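Local coordinates for uncharacterized protein (Bacteroides ovatus, PDB 4FS7) that is of unknown function but, as an extracellular leucine-rich repeat protein of the BspA type, probably binds other proteins, at residues Tyr2-Tyr11 / Thr19-Glu27; Asp58-Ala66 / Thr81-Phe90. All blocks are in the same frame, centred on the assembly; numbering follows the deposited sequence.

Interaction 1. Residues Tyr2-Tyr11 / Thr19-Glu27; sequences YDFVIDEITY and TVEVSGLRE
T10 and G24 form a hydrogen-bonded antiparallel pair in the β hairpin of strands 9-13 and 19-25, whose short segments run at 135° to each other; I9 opposite L25 and Y11 opposite V22 are non-hydrogen-bonded pairs. T10 N donates to G24 O at 2.9 Å, and S23 N to T10 O at 2.8 Å, while R26 N continues the ladder to E8 O. The register slips by one residue because S23 and G24 both face T10, a classic β bulge. G24 adopts backbone angles that only glycine bears easily, and a CB there would also press toward T10 OG1.

T10 turns its hydroxyl between its backbone N and carbonyl carbon (chi1 74°), bringing OG1 within hydrogen-bonding distance of S23 OG at 2.9 Å; N12 OD1 takes a further bond with S23 OG. The same rotation lays the T10 methyl over one face of the Y2 ring.

I9, Y11, V20 and V22 meet on the apolar side: CG2 of I9 touches CG1 of V22, and Y11 CD1 approaches V20 CG2 at 3.8 Å while its CE1 meets V22 CG2. V20 CG1 lies at the edge of the F4 ring, 3.9 Å from CE1, and the F4 ring is itself stacked on Y52.

Beyond the strand ends, R26 bends at its third torsion and grips E8 side-on: NE reaches OE1 at 3.1 Å from above the carboxylate plane, and NH2 reaches OE2 at 3.0 Å on the syn side. The two flat groups are twisted 66° apart, so the salt bridge is not coplanar. A water lies 2.8 Å from T10 OG1 and donates a weak bond to L25 O.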
ATOM      1  N   TYR A   2      34.295 -13.238  17.004  1.00 26.63           N
ATOM      2  CA  TYR A   2      34.012 -14.726  16.893  1.00 24.99           C
ATOM      3  C   TYR A   2      34.842 -15.571  17.863  1.00 23.73           C
ATOM      4  O   TYR A   2      35.824 -15.092  18.429  1.00 26.32           O
ATOM      5  CB  TYR A   2      34.264 -15.233  15.477  1.00 23.99           C
ATOM      6  CG  TYR A   2      35.651 -14.965  14.946  1.00 23.51           C
ATOM      7  CD1 TYR A   2      36.695 -15.840  15.207  1.00 26.49           C
ATOM      8  CD2 TYR A   2      35.930 -13.832  14.188  1.00 25.09           C
ATOM      9  CE1 TYR A   2      37.974 -15.597  14.728  1.00 26.38           C
ATOM     10  CE2 TYR A   2      37.224 -13.586  13.697  1.00 28.26           C
ATOM     11  CZ  TYR A   2      38.233 -14.483  13.971  1.00 30.09           C
ATOM     12  OH  TYR A   2      39.517 -14.249  13.504  1.00 33.01           O
ATOM     13  N   ASP A   3      34.447 -16.831  18.061  1.00 23.46           N
ATOM     14  CA  ASP A   3      35.176 -17.763  18.947  1.00 21.66           C
ATOM     15  C   ASP A   3      36.239 -18.581  18.208  1.00 22.04           C
ATOM     16  O   ASP A   3      37.357 -18.780  18.731  1.00 26.30           O
ATOM     17  CB  ASP A   3      34.235 -18.664  19.762  1.00 21.80           C
ATOM     18  CG  ASP A   3      33.350 -17.887  20.737  1.00 24.69           C
ATOM     19  OD1 ASP A   3      33.855 -16.960  21.428  1.00 32.64           O
ATOM     20  OD2 ASP A   3      32.168 -18.218  20.892  1.00 26.10           O
ATOM     21  N   PHE A   4      35.928 -19.079  17.019  1.00 20.63           N
ATOM     22  CA  PHE A   4      36.926 -19.749  16.175  1.00 19.69           C
ATOM     23  C   PHE A   4      36.515 -19.733  14.713  1.00 18.22           C
ATOM     24  O   PHE A   4      35.391 -19.331  14.399  1.00 19.85           O
ATOM     25  CB  PHE A   4      37.190 -21.183  16.681  1.00 19.24           C
ATOM     26  CG  PHE A   4      35.994 -22.101  16.584  1.00 16.86           C
ATOM     27  CD1 PHE A   4      35.063 -22.152  17.570  1.00 17.21           C
ATOM     28  CD2 PHE A   4      35.857 -22.934  15.493  1.00 18.58           C
ATOM     29  CE1 PHE A   4      33.967 -23.008  17.464  1.00 17.11           C
ATOM     30  CE2 PHE A   4      34.766 -23.784  15.384  1.00 16.06           C
ATOM     31  CZ  PHE A   4      33.835 -23.822  16.372  1.00 15.45           C
ATOM     32  N   VAL A   5      37.440 -20.147  13.842  1.00 17.79           N
ATOM     33  CA  VAL A   5      37.304 -20.149  12.383  1.00 19.33           C
ATOM     34  C   VAL A   5      37.609 -21.542  11.862  1.00 20.61           C
ATOM     35  O   VAL A   5      38.565 -22.179  12.326  1.00 23.68           O
ATOM     36  CB  VAL A   5      38.296 -19.165  11.715  1.00 22.57           C
ATOM     37  CG1 VAL A   5      38.071 -19.074  10.207  1.00 25.06           C
ATOM     38  CG2 VAL A   5      38.258 -17.785  12.407  1.00 26.75           C
ATOM     39  N   ILE A   6      36.787 -22.034  10.938  1.00 18.83           N
ATOM     40  CA  ILE A   6      37.073 -23.262  10.182  1.00 18.09           C
ATOM     41  C   ILE A   6      36.903 -22.934   8.702  1.00 19.85           C
ATOM     42  O   ILE A   6      35.835 -22.448   8.318  1.00 19.29           O
ATOM     43  CB  ILE A   6      36.159 -24.437  10.560  1.00 18.90           C
ATOM     44  CG1 ILE A   6      36.275 -24.743  12.051  1.00 21.20           C
ATOM     45  CG2 ILE A   6      36.430 -25.668   9.684  1.00 22.92           C
ATOM     46  CD1 ILE A   6      37.604 -25.296  12.511  1.00 23.64           C
ATOM     47  N   ASP A   7      37.936 -23.172   7.893  1.00 20.86           N
ATOM     48  CA  ASP A   7      37.942 -22.787   6.490  1.00 23.55           C
ATOM     49  C   ASP A   7      37.541 -21.301   6.388  1.00 24.09           C
ATOM     50  O   ASP A   7      38.185 -20.437   7.027  1.00 24.83           O
ATOM     51  CB  ASP A   7      37.083 -23.753   5.658  1.00 25.10           C
ATOM     52  CG  ASP A   7      37.593 -25.199   5.737  1.00 27.40           C
ATOM     53  OD1 ASP A   7      38.826 -25.388   5.641  1.00 35.39           O
ATOM     54  OD2 ASP A   7      36.797 -26.150   5.923  1.00 27.04           O
ATOM     55  N   GLU A   8      36.505 -20.986   5.610  1.00 23.19           N
ATOM     56  CA  GLU A   8      36.149 -19.593   5.361  1.00 22.70           C
ATOM     57  C   GLU A   8      35.142 -19.021   6.361  1.00 20.64           C
ATOM     58  O   GLU A   8      34.757 -17.869   6.240  1.00 22.66           O
ATOM     59  CB  GLU A   8      35.604 -19.433   3.932  1.00 26.69           C
ATOM     60  CG  GLU A   8      36.582 -19.832   2.825  1.00 34.07           C
ATOM     61  CD  GLU A   8      37.835 -18.951   2.777  1.00 45.52           C
ATOM     62  OE1 GLU A   8      37.753 -17.738   3.098  1.00 48.92           O
ATOM     63  OE2 GLU A   8      38.910 -19.482   2.410  1.00 54.02           O
ATOM     64  N   ILE A   9      34.751 -19.779   7.378  1.00 19.45           N
ATOM     65  CA  ILE A   9      33.573 -19.441   8.197  1.00 18.47           C
ATOM     66  C   ILE A   9      33.946 -19.272   9.662  1.00 16.24           C
ATOM     67  O   ILE A   9      34.780 -20.036  10.192  1.00 17.56           O
ATOM     68  CB  ILE A   9      32.492 -20.520   8.062  1.00 16.91           C
ATOM     69  CG1 ILE A   9      32.118 -20.656   6.572  1.00 21.01           C
ATOM     70  CG2 ILE A   9      31.226 -20.165   8.907  1.00 18.13           C
ATOM     71  CD1 ILE A   9      31.254 -21.841   6.258  1.00 19.93           C
ATOM     72  N   THR A  10      33.356 -18.277  10.318  1.00 16.04           N
ATOM     73  CA  THR A  10      33.562 -18.051  11.735  1.00 15.82           C
ATOM     74  C   THR A  10      32.355 -18.524  12.551  1.00 16.70           C
ATOM     75  O   THR A  10      31.219 -18.488  12.065  1.00 15.26           O
ATOM     76  CB  THR A  10      33.924 -16.581  12.090  1.00 17.75           C
ATOM     77  OG1 THR A  10      32.752 -15.732  11.975  1.00 18.43           O
ATOM     78  CG2 THR A  10      35.025 -16.087  11.188  1.00 20.30           C
ATOM     79  N   TYR A  11      32.618 -18.941  13.791  1.00 14.93           N
ATOM     80  CA  TYR A  11      31.670 -19.584  14.664  1.00 14.63           C
ATOM     81  C   TYR A  11      31.726 -18.987  16.042  1.00 15.40           C
ATOM     82  O   TYR A  11      32.818 -18.614  16.534  1.00 18.03           O
ATOM     83  CB  TYR A  11      31.928 -21.103  14.754  1.00 14.37           C
ATOM     84  CG  TYR A  11      31.818 -21.807  13.417  1.00 13.16           C
ATOM     85  CD1 TYR A  11      30.570 -22.277  12.994  1.00 13.76           C
ATOM     86  CD2 TYR A  11      32.891 -21.944  12.550  1.00 14.61           C
ATOM     87  CE1 TYR A  11      30.419 -22.883  11.783  1.00 12.97           C
ATOM     88  CE2 TYR A  11      32.754 -22.591  11.348  1.00 14.29           C
ATOM     89  CZ  TYR A  11      31.484 -23.015  10.932  1.00 13.79           C
ATOM     90  OH  TYR A  11      31.373 -23.622   9.689  1.00 14.78           O
ATOM     91  N   THR A  19      27.051 -27.207  20.660  1.00 18.90           N
ATOM     92  CA  THR A  19      26.533 -26.465  19.499  1.00 17.82           C
ATOM     93  C   THR A  19      27.271 -25.152  19.241  1.00 16.17           C
ATOM     94  O   THR A  19      27.854 -24.520  20.146  1.00 18.98           O
ATOM     95  CB  THR A  19      25.024 -26.146  19.620  1.00 21.15           C
ATOM     96  OG1 THR A  19      24.800 -25.191  20.662  1.00 22.46           O
ATOM     97  CG2 THR A  19      24.206 -27.422  19.858  1.00 22.29           C
ATOM     98  N   VAL A  20      27.241 -24.746  17.982  1.00 15.55           N
ATOM     99  CA  VAL A  20      27.749 -23.461  17.544  1.00 14.58           C
ATOM    100  C   VAL A  20      26.772 -22.800  16.574  1.00 14.29           C
ATOM    101  O   VAL A  20      25.905 -23.473  15.962  1.00 13.98           O
ATOM    102  CB  VAL A  20      29.142 -23.552  16.876  1.00 13.64           C
ATOM    103  CG1 VAL A  20      30.243 -23.980  17.903  1.00 15.08           C
ATOM    104  CG2 VAL A  20      29.118 -24.487  15.685  1.00 14.81           C
ATOM    105  N   GLU A  21      26.929 -21.487  16.486  1.00 14.79           N
ATOM    106  CA  GLU A  21      26.240 -20.660  15.483  0.50 13.52           C
ATOM    107  C   GLU A  21      27.280 -20.144  14.498  1.00 13.52           C
ATOM    108  O   GLU A  21      28.415 -19.810  14.854  1.00 15.53           O
ATOM    109  CB  GLU A  21      25.469 -19.457  16.118  0.50 15.62           C
ATOM    110  CG  GLU A  21      26.418 -18.355  16.683  0.50 14.12           C
ATOM    111  CD  GLU A  21      25.774 -17.072  17.255  0.50 17.46           C
ATOM    112  OE1 GLU A  21      24.587 -16.812  17.074  0.50 17.02           O
ATOM    113  OE2 GLU A  21      26.515 -16.313  17.904  0.50 22.10           O
ATOM    114  N   VAL A  22      26.908 -20.051  13.233  1.00 12.98           N
ATOM    115  CA  VAL A  22      27.706 -19.334  12.248  1.00 13.17           C
ATOM    116  C   VAL A  22      27.638 -17.848  12.567  1.00 14.33           C
ATOM    117  O   VAL A  22      26.562 -17.278  12.702  1.00 15.31           O
ATOM    118  CB  VAL A  22      27.132 -19.543  10.835  1.00 13.80           C
ATOM    119  CG1 VAL A  22      27.885 -18.667   9.782  1.00 15.16           C
ATOM    120  CG2 VAL A  22      27.217 -21.021  10.456  1.00 14.78           C
ATOM    121  N   SER A  23      28.793 -17.230  12.750  1.00 15.03           N
ATOM    122  CA  SER A  23      28.848 -15.829  13.110  1.00 15.99           C
ATOM    123  C   SER A  23      29.365 -14.928  12.006  1.00 16.41           C
ATOM    124  O   SER A  23      29.322 -13.700  12.165  1.00 22.12           O
ATOM    125  CB  SER A  23      29.617 -15.652  14.397  1.00 18.80           C
ATOM    126  OG  SER A  23      30.954 -16.027  14.198  1.00 20.93           O
ATOM    127  N   GLY A  24      29.784 -15.469  10.883  1.00 16.96           N
ATOM    128  CA  GLY A  24      30.296 -14.639   9.808  1.00 20.72           C
ATOM    129  C   GLY A  24      31.242 -15.393   8.906  1.00 17.76           C
ATOM    130  O   GLY A  24      31.367 -16.622   8.980  1.00 18.13           O
ATOM    131  N   LEU A  25      31.922 -14.631   8.060  1.00 19.85           N
ATOM    132  CA  LEU A  25      32.972 -15.110   7.189  1.00 20.95           C
ATOM    133  C   LEU A  25      34.313 -14.554   7.624  1.00 22.90           C
ATOM    134  O   LEU A  25      34.396 -13.487   8.199  1.00 24.22           O
ATOM    135  CB  LEU A  25      32.752 -14.652   5.751  1.00 24.46           C
ATOM    136  CG  LEU A  25      31.608 -15.315   5.013  1.00 26.26           C
ATOM    137  CD1 LEU A  25      31.422 -14.681   3.646  1.00 27.86           C
ATOM    138  CD2 LEU A  25      31.871 -16.816   4.888  1.00 26.95           C
ATOM    139  N   ARG A  26      35.347 -15.330   7.337  1.00 25.48           N
ATOM    140  CA  ARG A  26      36.714 -14.865   7.395  1.00 28.18           C
ATOM    141  C   ARG A  26      36.853 -13.562   6.591  1.00 29.26           C
ATOM    142  O   ARG A  26      36.387 -13.463   5.450  1.00 29.15           O
ATOM    143  CB  ARG A  26      37.617 -15.971   6.837  1.00 30.52           C
ATOM    144  CG  ARG A  26      39.070 -15.747   6.977  1.00 33.80           C
ATOM    145  CD  ARG A  26      39.813 -17.032   6.707  1.00 37.58           C
ATOM    146  NE  ARG A  26      39.939 -17.297   5.271  1.00 41.43           N
ATOM    147  CZ  ARG A  26      41.091 -17.428   4.604  1.00 45.37           C
ATOM    148  NH1 ARG A  26      42.263 -17.335   5.220  1.00 48.31           N
ATOM    149  NH2 ARG A  26      41.071 -17.670   3.293  1.00 47.04           N
ATOM    150  N   GLU A  27      37.488 -12.577   7.212  1.00 29.89           N
ATOM    151  CA  GLU A  27      37.666 -11.268   6.605  0.50 29.15           C
ATOM    152  C   GLU A  27      39.139 -10.909   6.525  1.00 30.43           C
ATOM    153  O   GLU A  27      39.885 -11.102   7.486  1.00 30.93           O
ATOM    154  CB  GLU A  27      36.926 -10.220   7.425  0.50 29.41           C
ATOM    155  CG  GLU A  27      35.406 -10.409   7.421  0.50 31.39           C
ATOM    156  CD  GLU A  27      34.694  -9.357   8.234  0.50 35.24           C
ATOM    157  OE1 GLU A  27      34.751  -9.416   9.486  0.50 34.29           O
ATOM    158  OE2 GLU A  27      34.078  -8.463   7.613  0.50 40.07           O
TER
HETATM  159  O   HOH W   1      33.224 -13.021  11.273  1.00 31.30           O

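Interaction 2. Residues Asp58-Ala66 / Thr81-Phe90; sequences DVVSIGYAA and TVREIGEFAF
I62 O takes two donors, the backbone N of G86 at 2.8 Å and a water at 2.9 Å, on the seam where successive coils of the leucine-rich repeat solenoid stack in parallel. I62 N in turn donates to E84 O at 3.0 Å, so I62 is bonded through both its N and its O and pairs with I85, 23 residues further on. R83 N binds V60 O almost straight (174°), and A65 N reaches E87 O at 2.9 Å nearly along the C=O axis. Between these bonds S61 N is buried without a partner. G86 lies against the G63-Y64 peptide, and a CB on it would point into that peptide and clash with Y64 N and G63 C.

T81 closes one end of the seam: OG1, set between its own N and carbonyl carbon (chi1 55°), donates to V59 O at 2.8 Å. A valine here would probably leave V59 O without this donor and hold this end of the seam less firmly, with R83 N to V60 O as the next bond along.

I62 fills the inner side. Its CG1 branch runs anti to the carbonyl carbon (chi1 -64°), carrying CD1 to the edge of the F90 ring, 4.0 Å from CZ, while CG2 meets A89 CB at 4.1 Å. The methyl of A89 also sits over the centre of the F90 ring. On the outer side R83 lies alongside V60, with V60 CB over one face of the guanidinium and 3.8 Å from NH1; the charge itself is paired with E16 through NH2.

Four backbone bonds and the T81 hydroxyl link the coils, with no salt bridge between the segments, so the stacking probably rests mainly on main-chain bonds and apolar packing.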
ATOM      1  N   ASP A  58      27.886 -29.237  16.661  1.00 14.70           N
ATOM      2  CA  ASP A  58      26.819 -29.205  15.665  1.00 13.82           C
ATOM      3  C   ASP A  58      26.507 -27.759  15.316  1.00 12.85           C
ATOM      4  O   ASP A  58      26.358 -26.942  16.214  1.00 14.47           O
ATOM      5  CB  ASP A  58      25.595 -29.882  16.263  1.00 15.59           C
ATOM      6  CG  ASP A  58      25.839 -31.380  16.519  1.00 18.98           C
ATOM      7  OD1 ASP A  58      26.271 -32.103  15.583  1.00 20.21           O
ATOM      8  OD2 ASP A  58      25.662 -31.816  17.678  1.00 28.71           O
ATOM      9  N   VAL A  59      26.413 -27.484  14.020  1.00 12.21           N
ATOM     10  CA  VAL A  59      26.117 -26.154  13.510  1.00 12.16           C
ATOM     11  C   VAL A  59      24.585 -26.039  13.397  1.00 12.49           C
ATOM     12  O   VAL A  59      23.998 -26.556  12.447  1.00 13.39           O
ATOM     13  CB  VAL A  59      26.836 -25.944  12.176  1.00 12.25           C
ATOM     14  CG1 VAL A  59      26.579 -24.510  11.641  1.00 13.42           C
ATOM     15  CG2 VAL A  59      28.368 -26.212  12.276  1.00 13.65           C
ATOM     16  N   VAL A  60      23.968 -25.370  14.373  1.00 12.32           N
ATOM     17  CA  VAL A  60      22.528 -25.393  14.526  1.00 13.20           C
ATOM     18  C   VAL A  60      21.821 -24.071  14.277  1.00 12.97           C
ATOM     19  O   VAL A  60      20.603 -24.029  14.276  1.00 13.54           O
ATOM     20  CB  VAL A  60      22.118 -25.963  15.895  1.00 16.43           C
ATOM     21  CG1 VAL A  60      22.705 -27.366  16.059  1.00 20.93           C
ATOM     22  CG2 VAL A  60      22.527 -25.050  17.049  1.00 19.32           C
ATOM     23  N   SER A  61      22.576 -23.009  14.029  1.00 13.02           N
ATOM     24  CA  SER A  61      21.963 -21.711  13.809  1.00 12.25           C
ATOM     25  C   SER A  61      22.915 -20.831  13.017  1.00 12.05           C
ATOM     26  O   SER A  61      24.133 -21.053  12.961  1.00 12.94           O
ATOM     27  CB  SER A  61      21.532 -21.038  15.106  1.00 15.34           C
ATOM     28  OG  SER A  61      22.622 -20.796  15.935  1.00 17.97           O
ATOM     29  N   ILE A  62      22.330 -19.781  12.434  1.00 12.40           N
ATOM     30  CA  ILE A  62      23.069 -18.667  11.846  1.00 12.37           C
ATOM     31  C   ILE A  62      22.781 -17.468  12.725  1.00 12.87           C
ATOM     32  O   ILE A  62      21.620 -17.164  13.024  1.00 13.67           O
ATOM     33  CB  ILE A  62      22.709 -18.430  10.360  1.00 12.93           C
ATOM     34  CG1 ILE A  62      23.133 -19.660   9.535  1.00 15.38           C
ATOM     35  CG2 ILE A  62      23.386 -17.148   9.827  1.00 13.50           C
ATOM     36  CD1 ILE A  62      22.649 -19.636   8.165  1.00 18.29           C
ATOM     37  N   GLY A  63      23.845 -16.810  13.165  1.00 14.12           N
ATOM     38  CA  GLY A  63      23.707 -15.740  14.122  1.00 14.83           C
ATOM     39  C   GLY A  63      23.110 -14.442  13.576  1.00 14.90           C
ATOM     40  O   GLY A  63      23.092 -14.192  12.380  1.00 15.43           O
ATOM     41  N   TYR A  64      22.680 -13.625  14.522  1.00 15.91           N
ATOM     42  CA  TYR A  64      22.272 -12.264  14.252  1.00 15.65           C
ATOM     43  C   TYR A  64      23.297 -11.538  13.368  1.00 15.98           C
ATOM     44  O   TYR A  64      24.489 -11.488  13.688  1.00 17.04           O
ATOM     45  CB  TYR A  64      22.115 -11.543  15.588  1.00 18.42           C
ATOM     46  CG  TYR A  64      21.679 -10.105  15.532  1.00 21.53           C
ATOM     47  CD1 TYR A  64      22.608  -9.085  15.385  1.00 25.75           C
ATOM     48  CD2 TYR A  64      20.333  -9.769  15.630  1.00 23.59           C
ATOM     49  CE1 TYR A  64      22.185  -7.737  15.346  1.00 29.81           C
ATOM     50  CE2 TYR A  64      19.908  -8.428  15.597  1.00 26.35           C
ATOM     51  CZ  TYR A  64      20.836  -7.437  15.441  1.00 27.26           C
ATOM     52  OH  TYR A  64      20.423  -6.098  15.403  1.00 33.77           O
ATOM     53  N   ALA A  65      22.816 -10.956  12.275  1.00 14.73           N
ATOM     54  CA  ALA A  65      23.647 -10.185  11.361  1.00 15.74           C
ATOM     55  C   ALA A  65      24.915 -10.910  10.886  1.00 16.48           C
ATOM     56  O   ALA A  65      25.880 -10.267  10.503  1.00 17.00           O
ATOM     57  CB  ALA A  65      23.989  -8.787  11.960  1.00 16.89           C
ATOM     58  N   ALA A  66      24.870 -12.245  10.792  1.00 15.01           N
ATOM     59  CA  ALA A  66      26.109 -12.977  10.548  1.00 14.79           C
ATOM     60  C   ALA A  66      26.775 -12.594   9.226  1.00 15.61           C
ATOM     61  O   ALA A  66      28.002 -12.377   9.166  1.00 17.59           O
ATOM     62  CB  ALA A  66      25.834 -14.489  10.587  1.00 16.87           C
ATOM     63  N   THR A  81      20.935 -29.091   9.526  1.00 12.48           N
ATOM     64  CA  THR A  81      21.071 -28.953  10.952  1.00 12.56           C
ATOM     65  C   THR A  81      20.777 -27.552  11.480  1.00 12.50           C
ATOM     66  O   THR A  81      20.528 -27.382  12.680  1.00 13.43           O
ATOM     67  CB  THR A  81      22.482 -29.382  11.405  1.00 14.17           C
ATOM     68  OG1 THR A  81      23.460 -28.641  10.664  1.00 13.92           O
ATOM     69  CG2 THR A  81      22.667 -30.897  11.102  1.00 16.55           C
ATOM     70  N   VAL A  82      20.776 -26.564  10.583  1.00 11.27           N
ATOM     71  CA  VAL A  82      20.457 -25.203  10.967  1.00 12.77           C
ATOM     72  C   VAL A  82      18.960 -25.079  11.132  1.00 12.91           C
ATOM     73  O   VAL A  82      18.204 -25.258  10.193  1.00 16.06           O
ATOM     74  CB  VAL A  82      21.027 -24.196   9.954  1.00 12.69           C
ATOM     75  CG1 VAL A  82      20.405 -22.800  10.121  1.00 13.97           C
ATOM     76  CG2 VAL A  82      22.544 -24.103  10.068  1.00 13.37           C
ATOM     77  N   ARG A  83      18.546 -24.745  12.348  1.00 12.07           N
ATOM     78  CA  ARG A  83      17.128 -24.650  12.710  1.00 14.61           C
ATOM     79  C   ARG A  83      16.667 -23.253  13.061  1.00 14.01           C
ATOM     80  O   ARG A  83      15.453 -23.045  13.231  1.00 14.71           O
ATOM     81  CB  ARG A  83      16.766 -25.597  13.837  1.00 18.39           C
ATOM     82  CG  ARG A  83      17.429 -25.367  15.094  1.00 24.49           C
ATOM     83  CD  ARG A  83      17.076 -26.525  16.052  1.00 34.69           C
ATOM     84  NE  ARG A  83      17.528 -26.171  17.393  1.00 46.11           N
ATOM     85  CZ  ARG A  83      18.543 -26.729  18.054  1.00 47.57           C
ATOM     86  NH1 ARG A  83      19.236 -27.749  17.551  1.00 46.44           N
ATOM     87  NH2 ARG A  83      18.852 -26.261  19.253  1.00 50.20           N
ATOM     88  N   GLU A  84      17.585 -22.298  13.066  1.00 13.17           N
ATOM     89  CA  GLU A  84      17.276 -20.913  13.413  0.50 14.09           C
ATOM     90  C   GLU A  84      18.213 -20.009  12.643  1.00 13.04           C
ATOM     91  O   GLU A  84      19.390 -20.303  12.513  1.00 13.35           O
ATOM     92  CB  GLU A  84      17.494 -20.715  14.906  0.50 16.89           C
ATOM     93  CG  GLU A  84      17.176 -19.345  15.446  0.50 22.17           C
ATOM     94  CD  GLU A  84      17.431 -19.266  16.949  0.50 25.63           C
ATOM     95  OE1 GLU A  84      17.159 -20.270  17.642  0.50 25.00           O
ATOM     96  OE2 GLU A  84      17.892 -18.202  17.417  0.50 30.86           O
ATOM     97  N   ILE A  85      17.680 -18.915  12.106  1.00 12.02           N
ATOM     98  CA  ILE A  85      18.446 -17.924  11.345  1.00 12.00           C
ATOM     99  C   ILE A  85      18.146 -16.572  12.011  1.00 13.18           C
ATOM    100  O   ILE A  85      16.988 -16.192  12.165  1.00 13.67           O
ATOM    101  CB  ILE A  85      18.076 -17.908   9.868  1.00 12.39           C
ATOM    102  CG1 ILE A  85      18.362 -19.285   9.227  1.00 13.42           C
ATOM    103  CG2 ILE A  85      18.828 -16.770   9.164  1.00 13.48           C
ATOM    104  CD1 ILE A  85      17.910 -19.385   7.751  1.00 15.77           C
ATOM    105  N   GLY A  86      19.188 -15.859  12.401  1.00 14.72           N
ATOM    106  CA  GLY A  86      19.012 -14.606  13.151  1.00 13.89           C
ATOM    107  C   GLY A  86      18.453 -13.493  12.276  1.00 13.12           C
ATOM    108  O   GLY A  86      18.566 -13.520  11.047  1.00 12.92           O
ATOM    109  N   GLU A  87      17.955 -12.482  12.971  1.00 14.86           N
ATOM    110  CA  GLU A  87      17.562 -11.227  12.292  1.00 13.23           C
ATOM    111  C   GLU A  87      18.773 -10.657  11.550  1.00 13.70           C
ATOM    112  O   GLU A  87      19.937 -10.839  11.985  1.00 14.32           O
ATOM    113  CB  GLU A  87      17.040 -10.180  13.274  0.50 14.66           C
ATOM    114  CG  GLU A  87      15.765 -10.549  13.933  0.50 16.17           C
ATOM    115  CD  GLU A  87      15.190  -9.389  14.710  0.50 18.98           C
ATOM    116  OE1 GLU A  87      15.916  -8.387  14.863  0.50 24.07           O
ATOM    117  OE2 GLU A  87      14.022  -9.477  15.136  0.50 21.60           O
ATOM    118  N   PHE A  88      18.513  -9.967  10.453  1.00 13.21           N
ATOM    119  CA  PHE A  88      19.559  -9.317   9.670  1.00 14.30           C
ATOM    120  C   PHE A  88      20.620 -10.270   9.083  1.00 13.18           C
ATOM    121  O   PHE A  88      21.631  -9.799   8.585  1.00 13.76           O
ATOM    122  CB  PHE A  88      20.263  -8.184  10.439  0.50 15.32           C
ATOM    123  CG  PHE A  88      19.369  -7.051  10.791  0.50 13.33           C
ATOM    124  CD1 PHE A  88      18.631  -7.103  11.931  0.50 14.95           C
ATOM    125  CD2 PHE A  88      19.276  -5.939   9.986  0.50 15.74           C
ATOM    126  CE1 PHE A  88      17.787  -6.069  12.289  0.50 17.67           C
ATOM    127  CE2 PHE A  88      18.433  -4.886  10.342  0.50 15.26           C
ATOM    128  CZ  PHE A  88      17.681  -4.972  11.500  0.50 14.67           C
ATOM    129  N   ALA A  89      20.360 -11.585   9.075  1.00 12.95           N
ATOM    130  CA  ALA A  89      21.466 -12.504   8.790  1.00 13.16           C
ATOM    131  C   ALA A  89      22.129 -12.296   7.425  1.00 13.09           C
ATOM    132  O   ALA A  89      23.344 -12.467   7.300  1.00 14.41           O
ATOM    133  CB  ALA A  89      20.995 -13.945   8.978  1.00 13.55           C
ATOM    134  N   PHE A  90      21.347 -11.948   6.396  1.00 12.54           N
ATOM    135  CA  PHE A  90      21.869 -11.765   5.054  1.00 13.52           C
ATOM    136  C   PHE A  90      21.544 -10.345   4.564  1.00 13.79           C
ATOM    137  O   PHE A  90      21.485 -10.115   3.373  1.00 15.19           O
ATOM    138  CB  PHE A  90      21.309 -12.828   4.091  1.00 13.69           C
ATOM    139  CG  PHE A  90      21.298 -14.201   4.685  1.00 13.11           C
ATOM    140  CD1 PHE A  90      22.460 -14.912   4.908  1.00 16.01           C
ATOM    141  CD2 PHE A  90      20.127 -14.765   5.045  1.00 14.29           C
ATOM    142  CE1 PHE A  90      22.396 -16.180   5.519  1.00 13.91           C
ATOM    143  CE2 PHE A  90      20.053 -16.002   5.616  1.00 16.69           C
ATOM    144  CZ  PHE A  90      21.185 -16.702   5.877  1.00 14.38           C
TER
HETATM  145  O   HOH W   2      20.203 -17.090  15.537  1.00 27.31           O

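Both contacts lie in the same mixed sheet at the N-terminal end of the elongated chain, their centres about 11 Å apart, and both segments of interaction 1 precede those of interaction 2 in the chain. Strands 19-25 and 55-62 are parallel neighbours and join them directly, with probable hydrogen bonds between V20 N and D58 O and between V22 O and G63 N. Strand 84-85 pairs with strand 55-62 in turn. The hairpin of interaction 1 thus probably caps the N-terminal end of the solenoid, and the sheet changes from antiparallel pairing there to the parallel stacking of coils in interaction 2.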